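Local coordinates for multicopper oxidase (Uncultured bacterium, PDB 4E9X), which probably oxidises substrates one electron at a time at a mononuclear copper and passes the electrons to a copper cluster where dioxygen is reduced to water, at residues G34-V39 and F295-S300; K138-M143 and V189-F194. All coordinates share one frame; numbering follows the deposited sequence.

Interaction 1 of 2, residues G34-V39 and F295-S300; sequences GPLIHV and FFYSES
Tyr-297 reaches across to Gly-34 and Leu-36, and its side chain can be followed outward from CB. The backbone of Tyr-297 has positive phi (65°), and CB points toward 34-39; the ring then reaches the turn at Gly-34 and the start of the strand at Leu-36. All six ring carbons lie within about 4.2 Å of Leu-36 CB, which sits over the middle of one face, 3.7 Å from the centroid; this is a CH-pi contact. Farther out, CZ comes 3.5 Å from Leu-36 N. At the tip, OH donates a hydrogen bond of 2.6 Å to Gly-34 O, approaching from above the carbonyl plane. A tyrosine suits this place because its ring offers a broad apolar face to the leucine while its hydroxyl satisfies a buried carbonyl.

Leu-36 also sends CD2 to Ser-300 CB, 3.7 Å away, with CG anti to the backbone N (chi1 167°). The serine OG bonds to Asn-294. Farther along the strand, a water bridges His-38 ND1 and Ser-300 O, and His-38 NE2 is held by Asp-125. A loop of the C-terminal part is thus pinned to an inner strand of the N-terminal cupredoxin-like domain, 36-40, which lies between 119-125 and 306-308.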
# COMPACT_ATOMS: atom_id res chain seq x y z
N GLY A 34 20.82 -3.61 -12.79
CA GLY A 34 21.99 -4.47 -12.85
C GLY A 34 21.72 -5.64 -13.81
O GLY A 34 20.60 -5.89 -14.29
N PRO A 35 22.78 -6.41 -14.09
CA PRO A 35 22.67 -7.59 -14.97
C PRO A 35 21.62 -8.58 -14.50
O PRO A 35 21.37 -8.79 -13.31
CB PRO A 35 24.07 -8.22 -14.91
CG PRO A 35 24.93 -7.05 -14.56
CD PRO A 35 24.16 -6.23 -13.55
N LEU A 36 20.95 -9.18 -15.49
CA LEU A 36 20.05 -10.26 -15.20
C LEU A 36 20.86 -11.51 -14.83
O LEU A 36 21.76 -11.94 -15.59
CB LEU A 36 19.22 -10.60 -16.46
CG LEU A 36 18.44 -11.93 -16.44
CD1 LEU A 36 17.32 -11.94 -15.39
CD2 LEU A 36 17.82 -12.16 -17.84
N ILE A 37 20.52 -12.18 -13.74
CA ILE A 37 21.07 -13.49 -13.39
C ILE A 37 19.92 -14.47 -13.50
O ILE A 37 18.88 -14.29 -12.86
CB ILE A 37 21.73 -13.47 -11.98
CG1 ILE A 37 22.84 -12.46 -11.89
CG2 ILE A 37 22.16 -14.90 -11.64
CD1 ILE A 37 23.39 -12.26 -10.46
N HIS A 38 20.07 -15.47 -14.33
CA HIS A 38 18.99 -16.41 -14.64
C HIS A 38 19.56 -17.81 -14.45
O HIS A 38 20.48 -18.21 -15.18
CB HIS A 38 18.49 -16.16 -16.07
CG HIS A 38 17.23 -16.87 -16.39
ND1 HIS A 38 16.68 -16.90 -17.67
CD2 HIS A 38 16.33 -17.56 -15.62
CE1 HIS A 38 15.53 -17.57 -17.63
NE2 HIS A 38 15.29 -18.00 -16.45
N VAL A 39 19.05 -18.53 -13.48
CA VAL A 39 19.56 -19.87 -13.14
C VAL A 39 18.40 -20.81 -12.93
O VAL A 39 17.23 -20.38 -12.99
CB VAL A 39 20.47 -19.80 -11.90
CG1 VAL A 39 21.64 -18.83 -12.11
CG2 VAL A 39 19.76 -19.42 -10.60
N PHE A 295 14.47 -3.84 -23.41
CA PHE A 295 14.26 -2.89 -22.32
C PHE A 295 13.64 -3.55 -21.09
O PHE A 295 13.82 -3.05 -19.99
CB PHE A 295 13.36 -1.76 -22.83
CG PHE A 295 13.09 -0.71 -21.73
CD1 PHE A 295 14.04 0.22 -21.37
CD2 PHE A 295 11.87 -0.72 -21.07
CE1 PHE A 295 13.78 1.14 -20.34
CE2 PHE A 295 11.59 0.17 -20.06
CZ PHE A 295 12.55 1.10 -19.70
N PHE A 296 12.91 -4.65 -21.28
CA PHE A 296 12.35 -5.40 -20.16
C PHE A 296 13.02 -6.75 -20.01
O PHE A 296 12.46 -7.67 -19.39
CB PHE A 296 10.82 -5.61 -20.35
CG PHE A 296 10.04 -4.33 -20.55
CD1 PHE A 296 9.74 -3.52 -19.46
CD2 PHE A 296 9.61 -3.91 -21.82
CE1 PHE A 296 9.00 -2.36 -19.60
CE2 PHE A 296 8.85 -2.74 -21.96
CZ PHE A 296 8.56 -1.95 -20.86
N TYR A 297 14.26 -6.86 -20.53
CA TYR A 297 15.06 -8.10 -20.44
C TYR A 297 14.42 -9.26 -21.18
O TYR A 297 14.81 -10.42 -21.04
CB TYR A 297 15.40 -8.48 -18.99
CG TYR A 297 16.69 -7.92 -18.46
CD1 TYR A 297 17.88 -7.97 -19.16
CD2 TYR A 297 16.71 -7.38 -17.17
CE1 TYR A 297 19.08 -7.45 -18.63
CE2 TYR A 297 17.88 -6.86 -16.62
CZ TYR A 297 19.06 -6.90 -17.35
OH TYR A 297 20.24 -6.39 -16.86
N SER A 298 13.44 -9.01 -22.09
CA SER A 298 12.71 -10.16 -22.68
C SER A 298 13.56 -10.95 -23.64
O SER A 298 13.34 -12.12 -23.79
CB SER A 298 11.49 -9.63 -23.46
OG SER A 298 10.57 -9.00 -22.59
N GLU A 299 14.55 -10.30 -24.28
CA GLU A 299 15.43 -11.10 -25.16
C GLU A 299 16.43 -11.87 -24.30
O GLU A 299 16.64 -13.08 -24.49
CB GLU A 299 16.13 -10.20 -26.18
CG GLU A 299 15.09 -9.59 -27.14
CD GLU A 299 14.25 -10.65 -27.86
OE1 GLU A 299 14.66 -11.76 -28.29
OE2 GLU A 299 13.03 -10.41 -28.01
N SER A 300 17.04 -11.22 -23.31
CA SER A 300 17.99 -11.95 -22.44
C SER A 300 17.32 -13.14 -21.76
O SER A 300 18.03 -14.15 -21.59
CB SER A 300 18.52 -11.03 -21.33
OG SER A 300 19.19 -9.90 -21.88
O HOH W 1 18.17 -16.00 -19.61

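Interaction 2 of 2, residues K138-M143 and V189-F194; sequences KDVIMM and VKIRFF
Strands 138-143 and 189-194 run parallel in register, their axes 4.7 Å apart and inclined by 17°, joined by five N-H...O=C bonds from Lys-190 N to Lys-138 O at one end to Phe-194 N to Met-142 O at the other. On one face, Asp-139 and Arg-192 form a salt bridge gripped side-on: NE donates to OD1 at 2.8 Å and NH2 to OD2 at 2.9 Å. Each oxygen uses its syn lone pair, and the carboxylate and guanidinium are nearly coplanar. Asp-139 CG, anti to the backbone N (chi1 -164°), swings toward the neighbouring strand, while the arginine chain stays extended from CG to NE. Lys-190 CE lies over a guanidinium face, its NZ bound to Asp-238 and Glu-133; Arg-192 NH1 bonds to Thr-100. With an alanine in place of Arg-192, the Asp-139 carboxylate would probably lose both these bonds and its partner charge, and be freer to turn.

Farther along this face, Met-143 folds over Phe-194: CG makes a CH-pi contact above the ring, and the bend at chi3 (75°) brings CE to 3.8 Å from CD1, with SD above the face at 4.5 Å from the centroid, a Met-aromatic contact. Ile-141 CG2 meets Phe-194 CE2 at 3.7 Å. On the other face, Val-140, Met-142, Ile-191 and Phe-193 make an apolar layer: Val-140 CG2 touches Val-189 CG1 at 3.7 Å, and beta-branched Val-140 and Ile-191 pack side by side. Unbranched, flexible Met-142 extends past Ile-191 CG2 to set SD at the edge of the Phe-193 ring, 3.9 Å from CE1, again Met-aromatic. The pair belongs to one sheet of the second cupredoxin-like beta-sandwich, of the kind that builds multicopper oxidases.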
# COMPACT_ATOMS: atom_id res chain seq x y z
N LYS A 138 6.44 -14.55 -23.89
CA LYS A 138 7.27 -13.37 -23.66
C LYS A 138 7.33 -13.12 -22.15
O LYS A 138 6.27 -13.14 -21.52
CB LYS A 138 6.66 -12.16 -24.34
CG LYS A 138 7.60 -10.94 -24.35
CD LYS A 138 6.85 -9.71 -24.84
CE LYS A 138 6.26 -9.88 -26.26
NZ LYS A 138 7.37 -10.26 -27.19
N ASP A 139 8.53 -12.92 -21.63
CA ASP A 139 8.78 -12.70 -20.20
C ASP A 139 9.34 -11.32 -20.06
O ASP A 139 10.20 -10.94 -20.86
CB ASP A 139 9.72 -13.84 -19.74
CG ASP A 139 9.83 -14.03 -18.25
OD1 ASP A 139 9.27 -13.26 -17.45
OD2 ASP A 139 10.52 -15.02 -17.88
N VAL A 140 8.82 -10.55 -19.11
CA VAL A 140 9.02 -9.11 -19.00
C VAL A 140 9.36 -8.75 -17.56
O VAL A 140 8.60 -9.08 -16.66
CB VAL A 140 7.70 -8.41 -19.41
CG1 VAL A 140 7.71 -6.89 -19.21
CG2 VAL A 140 7.36 -8.76 -20.88
N ILE A 141 10.46 -8.04 -17.38
CA ILE A 141 10.87 -7.54 -16.05
C ILE A 141 10.61 -6.07 -15.97
O ILE A 141 11.09 -5.32 -16.83
CB ILE A 141 12.35 -7.88 -15.82
CG1 ILE A 141 12.49 -9.39 -15.45
CG2 ILE A 141 13.01 -7.00 -14.75
CD1 ILE A 141 13.90 -9.93 -15.48
N MET A 142 9.90 -5.64 -14.93
CA MET A 142 9.62 -4.22 -14.66
C MET A 142 10.03 -3.86 -13.24
O MET A 142 9.34 -4.22 -12.26
CB MET A 142 8.12 -3.89 -14.83
CG MET A 142 7.70 -4.03 -16.32
SD MET A 142 6.09 -3.28 -16.52
CE MET A 142 5.63 -3.77 -18.19
N MET A 143 11.16 -3.14 -13.10
CA MET A 143 11.66 -2.79 -11.75
C MET A 143 11.41 -1.32 -11.54
O MET A 143 11.98 -0.46 -12.26
CB MET A 143 13.18 -3.09 -11.71
CG MET A 143 13.47 -4.56 -12.04
SD MET A 143 15.18 -5.09 -11.70
CE MET A 143 15.13 -5.22 -9.92
N VAL A 189 1.87 -13.21 -22.06
CA VAL A 189 2.96 -12.35 -21.55
C VAL A 189 3.05 -12.54 -20.02
O VAL A 189 2.08 -12.31 -19.33
CB VAL A 189 2.72 -10.89 -21.90
CG1 VAL A 189 3.93 -10.03 -21.48
CG2 VAL A 189 2.46 -10.71 -23.41
N LYS A 190 4.25 -12.92 -19.55
CA LYS A 190 4.48 -12.96 -18.09
C LYS A 190 5.15 -11.64 -17.74
O LYS A 190 6.18 -11.32 -18.35
CB LYS A 190 5.35 -14.18 -17.77
CG LYS A 190 5.79 -14.19 -16.29
CD LYS A 190 6.58 -15.49 -16.01
CE LYS A 190 6.93 -15.71 -14.59
NZ LYS A 190 5.79 -16.11 -13.71
N ILE A 191 4.58 -10.88 -16.80
CA ILE A 191 5.22 -9.65 -16.33
C ILE A 191 5.59 -9.85 -14.85
O ILE A 191 4.75 -10.28 -14.06
CB ILE A 191 4.34 -8.42 -16.54
CG1 ILE A 191 4.02 -8.30 -18.06
CG2 ILE A 191 5.06 -7.18 -16.05
CD1 ILE A 191 2.64 -7.85 -18.33
N ARG A 192 6.83 -9.51 -14.56
CA ARG A 192 7.37 -9.59 -13.19
C ARG A 192 7.59 -8.16 -12.72
O ARG A 192 8.50 -7.48 -13.24
CB ARG A 192 8.67 -10.38 -13.22
CG ARG A 192 8.51 -11.79 -13.79
CD ARG A 192 9.86 -12.45 -13.94
NE ARG A 192 9.91 -13.66 -14.77
CZ ARG A 192 10.14 -14.86 -14.27
NH1 ARG A 192 10.21 -15.15 -12.97
NH2 ARG A 192 10.26 -15.87 -15.15
N PHE A 193 6.79 -7.73 -11.74
CA PHE A 193 6.92 -6.40 -11.15
C PHE A 193 7.82 -6.46 -9.91
O PHE A 193 7.64 -7.36 -9.09
CB PHE A 193 5.56 -5.86 -10.67
CG PHE A 193 4.50 -5.71 -11.74
CD1 PHE A 193 4.68 -4.85 -12.84
CD2 PHE A 193 3.30 -6.35 -11.63
CE1 PHE A 193 3.69 -4.68 -13.79
CE2 PHE A 193 2.30 -6.21 -12.61
CZ PHE A 193 2.47 -5.31 -13.66
N PHE A 194 8.69 -5.46 -9.78
CA PHE A 194 9.55 -5.38 -8.59
C PHE A 194 9.46 -4.00 -7.96
O PHE A 194 9.60 -2.98 -8.68
CB PHE A 194 11.03 -5.59 -8.95
CG PHE A 194 11.43 -6.83 -9.69
CD1 PHE A 194 12.37 -7.70 -9.14
CD2 PHE A 194 10.93 -7.12 -10.97
CE1 PHE A 194 12.85 -8.81 -9.85
CE2 PHE A 194 11.40 -8.20 -11.70
CZ PHE A 194 12.38 -9.02 -11.15

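The two contacts lie about 10 Å apart between centres, each about 9 Å from the centre of the folded chain, and they touch. Along the sequence, 34-39 comes first, then 138-143 and 189-194, and 295-300 last, so interaction 2 is nested inside the long loop that interaction 1 closes. The 295-300 loop is shared between them: Ser-298 OG probably bonds to Asp-139 O, Phe-296 O to Ile-141 N, and Phe-296 packs on Val-140. It therefore lies along strand 138-147 of the second domain while holding strand 36-40 of the first. Interaction 1 joins the sheet of one cupredoxin-like domain to that loop, and interaction 2 builds the adjoining sheet of the other.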